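Ethylbenzene dehydrogenase alpha-subunit (Aromatoleum aromaticum, PDB 2IVF) belongs to the molybdopterin oxidoreductase family and, as the alpha-subunit, carries a molybdenum atom, two pterin-dinucleotide ligands and an iron/sulfur cluster. Local coordinates at residues A[71-75]-A[99-105]; A[108-112]-A[123-127]. All blocks are in the same frame, centred on the assembly; numbering follows the deposited sequence.

Interaction 1. Residues A[71-75]-A[99-105]; sequences EWKWD and RNGIVWR
At the edge of the Trp104 indole, near its plane, sit CE3 of Trp72 and CE3 of Trp74; Trp74 CE3 is 3.7 Å from Trp104 CZ3, and Trp72 CE3 is 4.0 Å from Trp104 CH2. The two faces of Trp104 belong to arginines. Arg99 NH1 rides 3.4 Å above the ring plane and over its centre, while Arg105 CD lies against the opposite face, nearer the rim. Trp74 turns its edge to one face of Trp72, with CZ3 over the ring centre, and Arg105 NH1 meets the rim of Trp72 near the plane.

With CG set between its backbone N and carbonyl carbon (chi1 65°), Arg99 runs extended to NE and lays its guanidinium along the indole. This group meets its acceptors at its edge. NH1 donates to Glu71 O at 2.8 Å, a bent bond (135°) that reaches this carbonyl from above its plane, and to Lys73 O at 2.9 Å, much straighter at 165°. Two carbonyls thus grip one nitrogen and fix the guanidinium parallel to the indole it covers. Both come from an inverse gamma turn centred on Trp72, which folds them round toward the same donor. Arg99 NH2 adds a salt bridge to Glu71 OE1 at 3.4 Å, its hydrogen bond long and weak.

Arg99 opens the type I' turn, running to Ile102, of the beta hairpin formed by strands 94-99 and 102-108. Further along, Trp104 and Arg105 both face Tyr97 in a classic beta bulge, and both start their side chains toward 71-75. At the turn, Asn100 N donates to Asp75 OD2 over 2.9 Å, from above the carboxylate plane; two waters also donate to OD2, linking it to Gly101 N and Asn100 OD1. Arg105 NH2 pairs with Glu107. Trp72 NE1 and Lys73 NZ donate to Thr350 O and Ser352 O of the beta-subunit.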
loop_
_atom_site.group_PDB
_atom_site.type_symbol
_atom_site.label_atom_id
_atom_site.label_comp_id
_atom_site.label_asym_id
_atom_site.label_seq_id
_atom_site.Cartn_x
_atom_site.Cartn_y
_atom_site.Cartn_z
ATOM N N GLU A 71 17.852 8.407 -20.272
ATOM C CA GLU A 71 17.088 8.517 -19.042
ATOM C C GLU A 71 17.811 7.921 -17.834
ATOM O O GLU A 71 17.499 8.266 -16.684
ATOM C CB GLU A 71 15.756 7.794 -19.181
ATOM C CG GLU A 71 14.770 8.532 -20.059
ATOM C CD GLU A 71 14.175 9.740 -19.354
ATOM O OE1 GLU A 71 14.303 9.858 -18.105
ATOM O OE2 GLU A 71 13.603 10.571 -20.066
ATOM N N TRP A 72 18.721 6.996 -18.096
ATOM C CA TRP A 72 19.398 6.231 -17.055
ATOM C C TRP A 72 20.699 7.000 -16.702
ATOM O O TRP A 72 21.839 6.574 -16.976
ATOM C CB TRP A 72 19.637 4.775 -17.525
ATOM C CG TRP A 72 20.179 3.942 -16.463
ATOM C CD1 TRP A 72 21.392 3.354 -16.454
ATOM C CD2 TRP A 72 19.592 3.678 -15.196
ATOM N NE1 TRP A 72 21.592 2.711 -15.285
ATOM C CE2 TRP A 72 20.518 2.901 -14.474
ATOM C CE3 TRP A 72 18.354 4.001 -14.592
ATOM C CZ2 TRP A 72 20.256 2.414 -13.185
ATOM C CZ3 TRP A 72 18.115 3.548 -13.298
ATOM C CH2 TRP A 72 19.073 2.787 -12.608
ATOM N N LYS A 73 20.476 8.162 -16.098
ATOM C CA LYS A 73 21.519 9.122 -15.767
ATOM C C LYS A 73 21.029 9.920 -14.575
ATOM O O LYS A 73 19.837 10.085 -14.393
ATOM C CB LYS A 73 21.760 10.071 -16.939
ATOM C CG LYS A 73 22.473 9.386 -18.033
ATOM C CD LYS A 73 22.606 10.220 -19.227
ATOM C CE LYS A 73 23.135 9.394 -20.382
ATOM N NZ LYS A 73 24.583 9.603 -20.537
ATOM N N TRP A 74 21.949 10.403 -13.759
ATOM C CA TRP A 74 21.587 11.152 -12.570
ATOM C C TRP A 74 22.838 11.863 -12.080
ATOM O O TRP A 74 23.926 11.622 -12.595
ATOM C CB TRP A 74 21.035 10.237 -11.484
ATOM C CG TRP A 74 21.929 9.142 -11.116
ATOM C CD1 TRP A 74 22.936 9.184 -10.183
ATOM C CD2 TRP A 74 21.948 7.795 -11.664
ATOM N NE1 TRP A 74 23.587 7.969 -10.143
ATOM C CE2 TRP A 74 22.989 7.097 -11.012
ATOM C CE3 TRP A 74 21.193 7.121 -12.637
ATOM C CZ2 TRP A 74 23.301 5.775 -11.311
ATOM C CZ3 TRP A 74 21.502 5.785 -12.916
ATOM C CH2 TRP A 74 22.524 5.128 -12.252
ATOM N N ASP A 75 22.675 12.738 -11.095
ATOM C CA ASP A 75 23.819 13.513 -10.596
ATOM C C ASP A 75 24.426 12.901 -9.334
ATOM O O ASP A 75 25.643 12.888 -9.166
ATOM C CB ASP A 75 23.384 14.954 -10.300
ATOM C CG ASP A 75 23.011 15.742 -11.569
ATOM O OD1 ASP A 75 23.496 15.393 -12.666
ATOM O OD2 ASP A 75 22.271 16.750 -11.445
ATOM N N ARG A 99 18.715 14.471 -9.622
ATOM C CA ARG A 99 19.290 15.126 -10.736
ATOM C C ARG A 99 18.653 16.475 -10.995
ATOM O O ARG A 99 17.490 16.714 -10.664
ATOM C CB ARG A 99 19.311 14.220 -11.965
ATOM C CG ARG A 99 18.016 13.850 -12.479
ATOM C CD ARG A 99 18.173 12.844 -13.615
ATOM N NE ARG A 99 16.911 12.790 -14.304
ATOM C CZ ARG A 99 16.524 11.866 -15.174
ATOM N NH1 ARG A 99 17.302 10.829 -15.507
ATOM N NH2 ARG A 99 15.310 12.001 -15.703
ATOM N N ASN A 100 19.479 17.381 -11.513
ATOM C CA ASN A 100 19.036 18.746 -11.726
ATOM C C ASN A 100 18.430 19.286 -10.429
ATOM O O ASN A 100 17.421 19.957 -10.470
ATOM C CB ASN A 100 17.997 18.765 -12.860
ATOM C CG ASN A 100 18.523 18.123 -14.162
ATOM O OD1 ASN A 100 19.688 18.293 -14.521
ATOM N ND2 ASN A 100 17.653 17.400 -14.874
ATOM N N GLY A 101 19.032 18.958 -9.282
ATOM C CA GLY A 101 18.580 19.452 -7.968
ATOM C C GLY A 101 17.230 18.943 -7.458
ATOM O O GLY A 101 16.655 19.507 -6.543
ATOM N N ILE A 102 16.739 17.850 -8.040
ATOM C CA ILE A 102 15.420 17.321 -7.757
ATOM C C ILE A 102 15.542 15.814 -7.495
ATOM O O ILE A 102 16.397 15.150 -8.102
ATOM C CB ILE A 102 14.526 17.644 -9.006
ATOM C CG1 ILE A 102 14.254 19.163 -9.069
ATOM C CG2 ILE A 102 13.270 16.929 -9.039
ATOM C CD1 ILE A 102 13.726 19.747 -7.790
ATOM N N VAL A 103 14.705 15.266 -6.618
ATOM C CA VAL A 103 14.619 13.794 -6.504
ATOM C C VAL A 103 13.932 13.215 -7.741
ATOM O O VAL A 103 12.727 13.384 -7.952
ATOM C CB VAL A 103 13.851 13.340 -5.255
ATOM C CG1 VAL A 103 13.709 11.792 -5.236
ATOM C CG2 VAL A 103 14.537 13.879 -3.964
ATOM N N TRP A 104 14.698 12.532 -8.561
ATOM C CA TRP A 104 14.177 11.925 -9.764
ATOM C C TRP A 104 13.452 10.613 -9.459
ATOM O O TRP A 104 12.328 10.408 -9.883
ATOM C CB TRP A 104 15.326 11.692 -10.710
ATOM C CG TRP A 104 15.012 10.798 -11.812
ATOM C CD1 TRP A 104 13.914 10.806 -12.612
ATOM C CD2 TRP A 104 15.840 9.750 -12.266
ATOM N NE1 TRP A 104 14.007 9.767 -13.529
ATOM C CE2 TRP A 104 15.197 9.130 -13.341
ATOM C CE3 TRP A 104 17.051 9.241 -11.836
ATOM C CZ2 TRP A 104 15.741 8.050 -13.989
ATOM C CZ3 TRP A 104 17.608 8.194 -12.520
ATOM C CH2 TRP A 104 16.952 7.604 -13.556
ATOM N N ARG A 105 14.113 9.722 -8.718
ATOM C CA ARG A 105 13.511 8.432 -8.377
ATOM C C ARG A 105 14.271 7.837 -7.221
ATOM O O ARG A 105 15.295 8.399 -6.779
ATOM C CB ARG A 105 13.592 7.467 -9.554
ATOM C CG ARG A 105 14.983 7.016 -9.821
ATOM C CD ARG A 105 15.033 6.086 -10.979
ATOM N NE ARG A 105 14.475 4.770 -10.692
ATOM C CZ ARG A 105 15.169 3.708 -10.258
ATOM N NH1 ARG A 105 16.444 3.789 -9.989
ATOM N NH2 ARG A 105 14.560 2.561 -10.075
HETATM O O HOH W 1 21.465 17.490 -9.037
HETATM O O HOH W 2 22.687 18.528 -13.358
#

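Interaction 2. Residues A[108-112]-A[123-127]. With SF4 (iron/sulfur cluster), chain K.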
loop_
_atom_site.group_PDB
_atom_site.type_symbol
_atom_site.label_atom_id
_atom_site.label_comp_id
_atom_site.label_asym_id
_atom_site.label_seq_id
_atom_site.Cartn_x
_atom_site.Cartn_y
_atom_site.Cartn_z
ATOM N N GLN A 108 15.400 0.404 -4.092
ATOM C CA GLN A 108 15.860 -0.312 -2.907
ATOM C C GLN A 108 17.328 -0.611 -3.032
ATOM O O GLN A 108 17.781 -1.052 -4.068
ATOM C CB GLN A 108 15.154 -1.646 -2.728
ATOM C CG GLN A 108 13.668 -1.554 -2.477
ATOM C CD GLN A 108 12.832 -1.758 -3.752
ATOM O OE1 GLN A 108 13.099 -1.138 -4.818
ATOM N NE2 GLN A 108 11.795 -2.629 -3.643
ATOM N N ALA A 109 18.064 -0.428 -1.939
ATOM C CA ALA A 109 19.454 -0.812 -1.921
ATOM C C ALA A 109 19.595 -2.332 -1.849
ATOM O O ALA A 109 20.501 -2.862 -2.446
ATOM C CB ALA A 109 20.197 -0.109 -0.766
ATOM N N ALA A 110 18.685 -3.011 -1.155
ATOM C CA ALA A 110 18.703 -4.484 -1.046
ATOM C C ALA A 110 20.055 -4.953 -0.448
ATOM O O ALA A 110 20.814 -5.737 -1.041
ATOM C CB ALA A 110 18.424 -5.131 -2.461
ATOM N N GLN A 111 20.341 -4.436 0.740
ATOM C CA GLN A 111 21.572 -4.701 1.469
ATOM C C GLN A 111 21.235 -5.089 2.919
ATOM O O GLN A 111 21.917 -4.674 3.854
ATOM C CB GLN A 111 22.479 -3.448 1.438
ATOM C CG GLN A 111 23.024 -3.157 0.043
ATOM C CD GLN A 111 23.932 -1.977 -0.042
ATOM O OE1 GLN A 111 23.809 -1.015 0.681
ATOM N NE2 GLN A 111 24.896 -2.065 -0.938
ATOM N N THR A 112 20.216 -5.919 3.083
ATOM C CA THR A 112 19.817 -6.403 4.417
ATOM C C THR A 112 19.951 -7.916 4.448
ATOM O O THR A 112 19.049 -8.640 4.046
ATOM C CB THR A 112 18.419 -5.958 4.773
ATOM O OG1 THR A 112 18.314 -4.561 4.548
ATOM C CG2 THR A 112 18.077 -6.313 6.228
ATOM N N ASN A 123 15.983 -8.952 1.637
ATOM C CA ASN A 123 16.060 -8.170 0.421
ATOM C C ASN A 123 14.882 -8.412 -0.514
ATOM O O ASN A 123 14.373 -9.529 -0.577
ATOM C CB ASN A 123 17.328 -8.507 -0.292
ATOM C CG ASN A 123 18.535 -8.027 0.462
ATOM O OD1 ASN A 123 18.514 -6.937 1.031
ATOM N ND2 ASN A 123 19.584 -8.822 0.462
ATOM N N PRO A 124 14.504 -7.410 -1.318
ATOM C CA PRO A 124 15.022 -6.054 -1.365
ATOM C C PRO A 124 14.362 -5.086 -0.447
ATOM O O PRO A 124 14.772 -3.920 -0.430
ATOM C CB PRO A 124 14.712 -5.622 -2.803
ATOM C CG PRO A 124 13.447 -6.353 -3.168
ATOM C CD PRO A 124 13.502 -7.661 -2.389
ATOM N N LEU A 125 13.330 -5.539 0.257
ATOM C CA LEU A 125 12.462 -4.647 1.011
ATOM C C LEU A 125 11.703 -3.729 0.055
ATOM O O LEU A 125 11.688 -3.961 -1.156
ATOM C CB LEU A 125 13.249 -3.830 2.072
ATOM C CG LEU A 125 13.866 -4.633 3.233
ATOM C CD1 LEU A 125 14.856 -3.730 3.981
ATOM C CD2 LEU A 125 12.765 -5.268 4.151
ATOM N N GLY A 126 11.038 -2.710 0.612
ATOM C CA GLY A 126 10.357 -1.742 -0.189
ATOM C C GLY A 126 8.887 -2.047 -0.443
ATOM O O GLY A 126 8.358 -3.120 -0.109
ATOM N N CYS A 127 8.221 -1.029 -0.988
ATOM C CA CYS A 127 6.850 -1.140 -1.417
ATOM C C CYS A 127 6.573 -0.109 -2.488
ATOM O O CYS A 127 7.466 0.711 -2.844
ATOM C CB CYS A 127 5.921 -0.968 -0.275
ATOM S SG CYS A 127 5.582 0.757 0.239
HETATM FE FE1 SF4 K . 7.118 1.203 1.901
HETATM FE FE2 SF4 K . 9.410 0.455 3.151
HETATM FE FE3 SF4 K . 8.952 3.041 2.705
HETATM FE FE4 SF4 K . 7.448 1.691 4.561
HETATM S S1 SF4 K . 9.650 2.185 4.726
HETATM S S2 SF4 K . 6.692 3.186 2.906
HETATM S S3 SF4 K . 7.371 -0.365 3.564
HETATM S S4 SF4 K . 9.278 1.436 1.086
HETATM O O HOH W 3 16.619 -2.161 0.717
#
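Gln108 reaches along the backbone of 123-127, starting at Pro124. Its CB is 3.3 Å from Pro124 O and also touches the proline CB. CG touches both Pro124 O and Leu125 O, and the bend that follows (chi2 97°) swings the amide alongside the next residues. NE2 then donates to Leu125 O, 2.8 Å away and nearly straight at 168°, with the acceptor in the amide plane; it passes 3.8 Å from Gly126 CA. A second bond, to Gln229 O of the beta-subunit, engages the same NE2.

At the other end, Thr112 N donates to Asn123 OD1 at 2.9 Å, in the carbonyl plane and on a lone pair. Between the two hydrogen bonds Ala110 CB packs on Pro124 CB at 3.8 Å, beside the cis Asn123-Pro124 peptide, and a water joins Ala110 N to Pro124 O. Trp337 of the beta-subunit packs on Ala110 and Asn123. The Leu125 and Thr112 side chains cross at about a right angle, Leu125 CD1 3.6 Å from Thr112 OG1, whose bond goes to Gln767.

The 123-127 loop leads directly into the iron/sulfur cluster site: Cys127 SG binds iron FE1 at 2.3 Å, and Gly126 CA lies 3.6 Å from cluster sulfur S4. The contact is buried; Gln108 packs on Phe94 of strand 94-99, and Thr112 and Leu125 on Phe670 of strand 670-676.

From the first modelled helix, 66-69, the chain enters 71-75, then forms strands 76-80, 94-99 and 102-108 of a three-stranded antiparallel sheet. Interaction 1 closes the loop from 71-75 to the hairpin at 99-105. Strand 102-108 then carries the chain to 108-112, and interaction 2 closes the short excursion to 123-127, just ahead of helix 134-137. The contacts neither nest nor cross: they follow in series, their centres about 20 Å apart. Interaction 1 ties 71-75 to the turn end of the sheet, interaction 2 the other end of its last strand to the cluster-binding loop, and both border the beta-subunit.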